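TAF6 (Antonospora locustae, PDB 4ATG) is probably a subunit of the general transcription factor TFIID, its C-terminal HEAT-repeat domain taking part in formation of the Taf6-Taf9 complex. Local coordinates at residues F57-L63 with S100-V106; L92-V96 with S110-V114. One frame throughout, in Å; residues are numbered along the deposited sequence.

Contact 1. Residues F57-L63 with S100-V106; sequences FKEAEVL and SIVDDDV
The phenyl ring of Phe57 is met obliquely, and from one side, by Ser100 and Ile101: Ser100 CB packs against the Phe57 atoms CB and CD2, while Ile101 CG1 lies 3.8 Å from Phe57 CD1. These residues join two loops at one rim of a HEAT-repeat solenoid, just before helix 60-75 and helix 104-121. A ring suits this place because it can touch the small serine and the branched isoleucine at once. Deeper in, Leu63 CD1 touches both Ile101 CG1 and Val106 CG1, each 3.8 Å away, and Ala60, small enough for the close approach, brings its CB to 4.0 Å from Val106 CG2. At the exposed side Lys58 bends at chi2 (-66°) and then runs extended, which carries NZ across to Ser100 O, 2.8 Å away. The C=O...N angle is 137° and the donor is tilted only 19° from the carbonyl plane. A water accepts from Val102 N and also bridges to Phe57 O, although that second link is suspiciously short. Asp103 is the N-cap of helix 104-121: OD2 merely packs against Ala60 CB, 3.4 Å away, whereas OD1 accepts from Asp105 N at 3.1 Å, from above the carboxylate plane.

Contact 2. Residues L92-V96 with S110-V114; sequences LLTCV and SADIV
Leu92 and Ser110 face each other where helix 85-97 packs on helix 104-121, two successive helices of the HEAT-repeat solenoid. Their axes approach to 8.6 Å, and their directions differ by 139°, so the pair is roughly antiparallel. Ser110 is a knob in a hole formed by Leu92, Leu93, Cys95 and Val96, where its CB comes 3.6 Å from Cys95 CB. A small residue suits such a close approach.

The apolar contacts are made mostly by branched side chains. Leu92 crosses Ile113 at about a right angle, CD1 to CG2 at 3.7 Å, while its CB meets Val114 CG2 at 3.8 Å. That same methyl of Val114 is touched by Leu93 CD2 at 4.0 Å. CG2 of Val96, the branch anti to its own carbonyl carbon, packs against Ala111 CB. An alanine in place of Leu92 would remove CG and both methyls, which would probably open a gap beside Ile113 CG2 and over Ser110 OG.

The polar element is one hydrogen bond, from Ser110 OG to Leu92 O. OG stands anti to the backbone N (chi1 -178°), which directs it at the carbonyl. Its 2.5 Å length is doubtful, since it is very short and Ser110 has a second conformer. The bond is bent at the carbonyl (113°), with OG well out of the carbonyl plane. In the deposited conformer, then, the buried hydroxyl appears to find its partner in a main-chain carbonyl that also keeps its helix bond to Val96 N.

How the contacts relate
The centres of contacts 1 and 2 lie 12 Å apart, with contact 2 almost at the centre of the chain and contact 1 toward one rim. Their segments alternate in sequence, 57-63, 92-96, 100-106 and 110-114, and helix 104-121 serves both, its start in contact 1 and its middle in contact 2. The helices 60-75 and 85-97, consecutive in the chain, thus both pack on it. The contacts also touch directly: Ile101 CD1 packs 3.4 Å from Cys95 O, and Phe57 CZ lies 3.7 Å from Thr94 CG2. The loop packing of contact 1 therefore adjoins the buried helix packing of contact 2, tying helices 60-75, 85-97 and 104-121 together.

Contact 1. Residues F57-L63 with S100-V106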
loop_
_atom_site.group_PDB
_atom_site.type_symbol
_atom_site.label_atom_id
_atom_site.label_comp_id
_atom_site.label_asym_id
_atom_site.label_seq_id
_atom_site.Cartn_x
_atom_site.Cartn_y
_atom_site.Cartn_z
ATOM N N PHE A 57 -2.591 8.439 -10.308
ATOM C CA PHE A 57 -3.740 7.537 -10.211
ATOM C C PHE A 57 -4.148 6.854 -11.504
ATOM O O PHE A 57 -4.655 5.730 -11.458
ATOM C CB PHE A 57 -4.937 8.220 -9.543
ATOM C CG PHE A 57 -4.728 8.538 -8.079
ATOM C CD1 PHE A 57 -4.075 7.637 -7.237
ATOM C CD2 PHE A 57 -5.224 9.719 -7.530
ATOM C CE1 PHE A 57 -3.921 7.913 -5.879
ATOM C CE2 PHE A 57 -5.048 10.003 -6.171
ATOM C CZ PHE A 57 -4.408 9.094 -5.357
ATOM N N LYS A 58 -3.890 7.511 -12.651
ATOM C CA LYS A 58 -4.241 7.000 -13.981
ATOM C C LYS A 58 -3.051 6.357 -14.708
ATOM O O LYS A 58 -3.175 6.009 -15.887
ATOM C CB LYS A 58 -4.889 8.107 -14.841
ATOM C CG LYS A 58 -6.123 8.775 -14.217
ATOM C CD LYS A 58 -7.309 7.829 -14.068
ATOM C CE LYS A 58 -8.474 8.508 -13.402
ATOM N NZ LYS A 58 -9.611 7.573 -13.207
ATOM N N GLU A 59 -1.911 6.195 -14.013
ATOM C CA GLU A 59 -0.717 5.562 -14.576
ATOM C C GLU A 59 -0.441 4.299 -13.768
ATOM O O GLU A 59 0.333 4.345 -12.821
ATOM C CB GLU A 59 0.490 6.515 -14.570
ATOM C CG GLU A 59 0.305 7.684 -15.528
ATOM C CD GLU A 59 1.446 8.675 -15.533
ATOM O OE1 GLU A 59 2.441 8.438 -16.257
ATOM O OE2 GLU A 59 1.343 9.694 -14.813
ATOM N N ALA A 60 -1.136 3.201 -14.116
ATOM C CA ALA A 60 -1.059 1.905 -13.423
ATOM C C ALA A 60 0.367 1.402 -13.287
ATOM O O ALA A 60 0.747 0.959 -12.205
ATOM C CB ALA A 60 -1.921 0.864 -14.136
ATOM N N GLU A 61 1.173 1.512 -14.365
ATOM C CA GLU A 61 2.561 1.053 -14.325
ATOM C C GLU A 61 3.420 1.880 -13.362
ATOM O O GLU A 61 4.238 1.308 -12.646
ATOM C CB GLU A 61 3.158 0.916 -15.739
ATOM C CG GLU A 61 2.445 -0.157 -16.569
ATOM C CD GLU A 61 2.328 -1.527 -15.905
ATOM O OE1 GLU A 61 3.379 -2.089 -15.516
ATOM O OE2 GLU A 61 1.185 -2.017 -15.733
ATOM N N VAL A 62 3.175 3.197 -13.277
ATOM C CA VAL A 62 3.910 4.054 -12.305
ATOM C C VAL A 62 3.510 3.667 -10.895
ATOM O O VAL A 62 4.386 3.485 -10.051
ATOM C CB VAL A 62 3.739 5.576 -12.584
ATOM C CG1 VAL A 62 4.418 6.435 -11.510
ATOM C CG2 VAL A 62 4.281 5.939 -13.969
ATOM N N LEU A 63 2.208 3.430 -10.657
ATOM C CA LEU A 63 1.738 3.036 -9.313
ATOM C C LEU A 63 2.367 1.722 -8.886
ATOM O O LEU A 63 2.802 1.589 -7.739
ATOM C CB LEU A 63 0.203 2.920 -9.271
ATOM C CG LEU A 63 -0.600 4.228 -9.435
ATOM C CD1 LEU A 63 -2.061 3.946 -9.450
ATOM C CD2 LEU A 63 -0.317 5.210 -8.333
ATOM N N SER A 100 -9.755 7.169 -7.654
ATOM C CA SER A 100 -9.362 7.438 -9.041
ATOM C C SER A 100 -8.600 6.305 -9.737
ATOM O O SER A 100 -8.385 6.373 -10.947
ATOM C CB SER A 100 -8.601 8.763 -9.128
ATOM O OG SER A 100 -9.295 9.794 -8.443
ATOM N N ILE A 101 -8.211 5.259 -8.988
ATOM C CA ILE A 101 -7.486 4.116 -9.551
ATOM C C ILE A 101 -8.437 3.228 -10.359
ATOM O O ILE A 101 -9.490 2.836 -9.855
ATOM C CB ILE A 101 -6.717 3.353 -8.439
ATOM C CG1 ILE A 101 -5.557 4.226 -7.906
ATOM C CG2 ILE A 101 -6.215 1.965 -8.926
ATOM C CD1 ILE A 101 -5.137 3.898 -6.558
ATOM N N VAL A 102 -8.071 2.926 -11.607
ATOM C CA VAL A 102 -8.915 2.122 -12.489
ATOM C C VAL A 102 -8.489 0.658 -12.598
ATOM O O VAL A 102 -9.294 -0.172 -13.017
ATOM C CB VAL A 102 -9.199 2.778 -13.876
ATOM C CG1 VAL A 102 -10.036 4.046 -13.730
ATOM C CG2 VAL A 102 -7.914 3.064 -14.648
ATOM N N ASP A 103 -7.247 0.333 -12.183
ATOM C CA ASP A 103 -6.709 -1.013 -12.288
ATOM C C ASP A 103 -6.834 -1.800 -10.975
ATOM O O ASP A 103 -6.234 -1.411 -9.979
ATOM C CB ASP A 103 -5.234 -0.931 -12.740
ATOM C CG ASP A 103 -4.672 -2.189 -13.377
ATOM O OD1 ASP A 103 -5.216 -3.280 -13.120
ATOM O OD2 ASP A 103 -3.665 -2.085 -14.104
ATOM N N ASP A 104 -7.564 -2.938 -10.991
ATOM C CA ASP A 104 -7.725 -3.809 -9.811
ATOM C C ASP A 104 -6.398 -4.412 -9.364
ATOM O O ASP A 104 -6.229 -4.684 -8.181
ATOM C CB ASP A 104 -8.722 -4.948 -10.092
ATOM C CG ASP A 104 -10.179 -4.537 -10.066
ATOM O OD1 ASP A 104 -10.480 -3.420 -9.573
ATOM O OD2 ASP A 104 -11.020 -5.342 -10.488
ATOM N N ASP A 105 -5.484 -4.666 -10.314
ATOM C CA ASP A 105 -4.163 -5.236 -10.026
ATOM C C ASP A 105 -3.326 -4.304 -9.138
ATOM O O ASP A 105 -2.523 -4.785 -8.335
ATOM C CB ASP A 105 -3.408 -5.533 -11.330
ATOM C CG ASP A 105 -3.921 -6.747 -12.078
ATOM O OD1 ASP A 105 -4.673 -7.549 -11.470
ATOM O OD2 ASP A 105 -3.543 -6.919 -13.257
ATOM N N VAL A 106 -3.510 -2.990 -9.280
ATOM C CA VAL A 106 -2.798 -2.007 -8.442
ATOM C C VAL A 106 -3.287 -2.148 -7.003
ATOM O O VAL A 106 -2.490 -2.205 -6.076
ATOM C CB VAL A 106 -2.975 -0.551 -8.959
ATOM C CG1 VAL A 106 -2.455 0.474 -7.940
ATOM C CG2 VAL A 106 -2.292 -0.370 -10.309
HETATM O O HOH W 1 -5.382 3.563 -12.575
#

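Contact 2. Residues L92-V96 with S110-V114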
loop_
_atom_site.group_PDB
_atom_site.type_symbol
_atom_site.label_atom_id
_atom_site.label_comp_id
_atom_site.label_asym_id
_atom_site.label_seq_id
_atom_site.Cartn_x
_atom_site.Cartn_y
_atom_site.Cartn_z
ATOM N N LEU A 92 0.330 3.283 0.833
ATOM C CA LEU A 92 -0.108 2.005 0.289
ATOM C C LEU A 92 -1.624 1.883 0.374
ATOM O O LEU A 92 -2.237 1.413 -0.574
ATOM C CB LEU A 92 0.515 0.868 1.061
ATOM C CG LEU A 92 1.991 0.571 0.793
ATOM C CD1 LEU A 92 2.499 -0.429 1.876
ATOM C CD2 LEU A 92 2.184 0.022 -0.627
ATOM N N LEU A 93 -2.230 2.302 1.486
ATOM C CA LEU A 93 -3.693 2.235 1.615
ATOM C C LEU A 93 -4.418 3.110 0.605
ATOM O O LEU A 93 -5.492 2.721 0.141
ATOM C CB LEU A 93 -4.152 2.537 3.047
ATOM C CG LEU A 93 -3.793 1.466 4.081
ATOM C CD1 LEU A 93 -4.032 1.985 5.462
ATOM C CD2 LEU A 93 -4.615 0.177 3.873
ATOM N N THR A 94 -3.811 4.258 0.201
ATOM C CA THR A 94 -4.382 5.125 -0.855
ATOM C C THR A 94 -4.461 4.313 -2.174
ATOM O O THR A 94 -5.427 4.447 -2.916
ATOM C CB THR A 94 -3.530 6.373 -1.015
ATOM O OG1 THR A 94 -3.619 7.133 0.194
ATOM C CG2 THR A 94 -3.952 7.237 -2.200
ATOM N N CYS A 95 -3.455 3.468 -2.448
ATOM C CA CYS A 95 -3.469 2.622 -3.659
ATOM C C CYS A 95 -4.501 1.520 -3.576
ATOM O O CYS A 95 -4.976 1.061 -4.614
ATOM C CB CYS A 95 -2.087 2.056 -3.949
ATOM S SG CYS A 95 -0.863 3.314 -4.353
ATOM N N VAL A 96 -4.846 1.086 -2.354
ATOM C CA VAL A 96 -5.855 0.016 -2.161
ATOM C C VAL A 96 -7.266 0.599 -2.360
ATOM O O VAL A 96 -8.079 0.039 -3.098
ATOM C CB VAL A 96 -5.748 -0.640 -0.744
ATOM C CG1 VAL A 96 -6.863 -1.663 -0.508
ATOM C CG2 VAL A 96 -4.379 -1.292 -0.519
ATOM N N SER A 110 -0.865 -3.437 -3.918
ATOM C CA SER A 110 -0.639 -2.608 -2.726
ATOM C C SER A 110 -1.151 -3.331 -1.485
ATOM O O SER A 110 -0.487 -3.299 -0.460
ATOM C CB SER A 110 -1.329 -1.259 -2.847
ATOM O OG SER A 110 -1.039 -0.498 -1.682
ATOM N N ALA A 111 -2.334 -4.014 -1.586
ATOM C CA ALA A 111 -2.930 -4.758 -0.462
ATOM C C ALA A 111 -1.974 -5.859 0.025
ATOM O O ALA A 111 -1.879 -6.096 1.232
ATOM C CB ALA A 111 -4.269 -5.376 -0.879
ATOM N N ASP A 112 -1.237 -6.503 -0.913
ATOM C CA ASP A 112 -0.249 -7.531 -0.600
ATOM C C ASP A 112 0.881 -6.965 0.264
ATOM O O ASP A 112 1.377 -7.652 1.169
ATOM C CB ASP A 112 0.324 -8.116 -1.878
ATOM C CG ASP A 112 -0.690 -8.907 -2.692
ATOM O OD1 ASP A 112 -1.702 -9.369 -2.102
ATOM O OD2 ASP A 112 -0.465 -9.076 -3.911
ATOM N N ILE A 113 1.282 -5.711 -0.006
ATOM C CA ILE A 113 2.351 -5.071 0.784
ATOM C C ILE A 113 1.817 -4.667 2.129
ATOM O O ILE A 113 2.516 -4.835 3.137
ATOM C CB ILE A 113 3.076 -3.920 0.013
ATOM C CG1 ILE A 113 3.519 -4.422 -1.412
ATOM C CG2 ILE A 113 4.320 -3.418 0.829
ATOM C CD1 ILE A 113 4.391 -5.695 -1.446
ATOM N N VAL A 114 0.579 -4.167 2.177
ATOM C CA VAL A 114 -0.055 -3.859 3.477
ATOM C C VAL A 114 -0.081 -5.131 4.333
ATOM O O VAL A 114 0.163 -5.060 5.542
ATOM C CB VAL A 114 -1.481 -3.283 3.323
ATOM C CG1 VAL A 114 -2.221 -3.205 4.673
ATOM C CG2 VAL A 114 -1.445 -1.914 2.656
#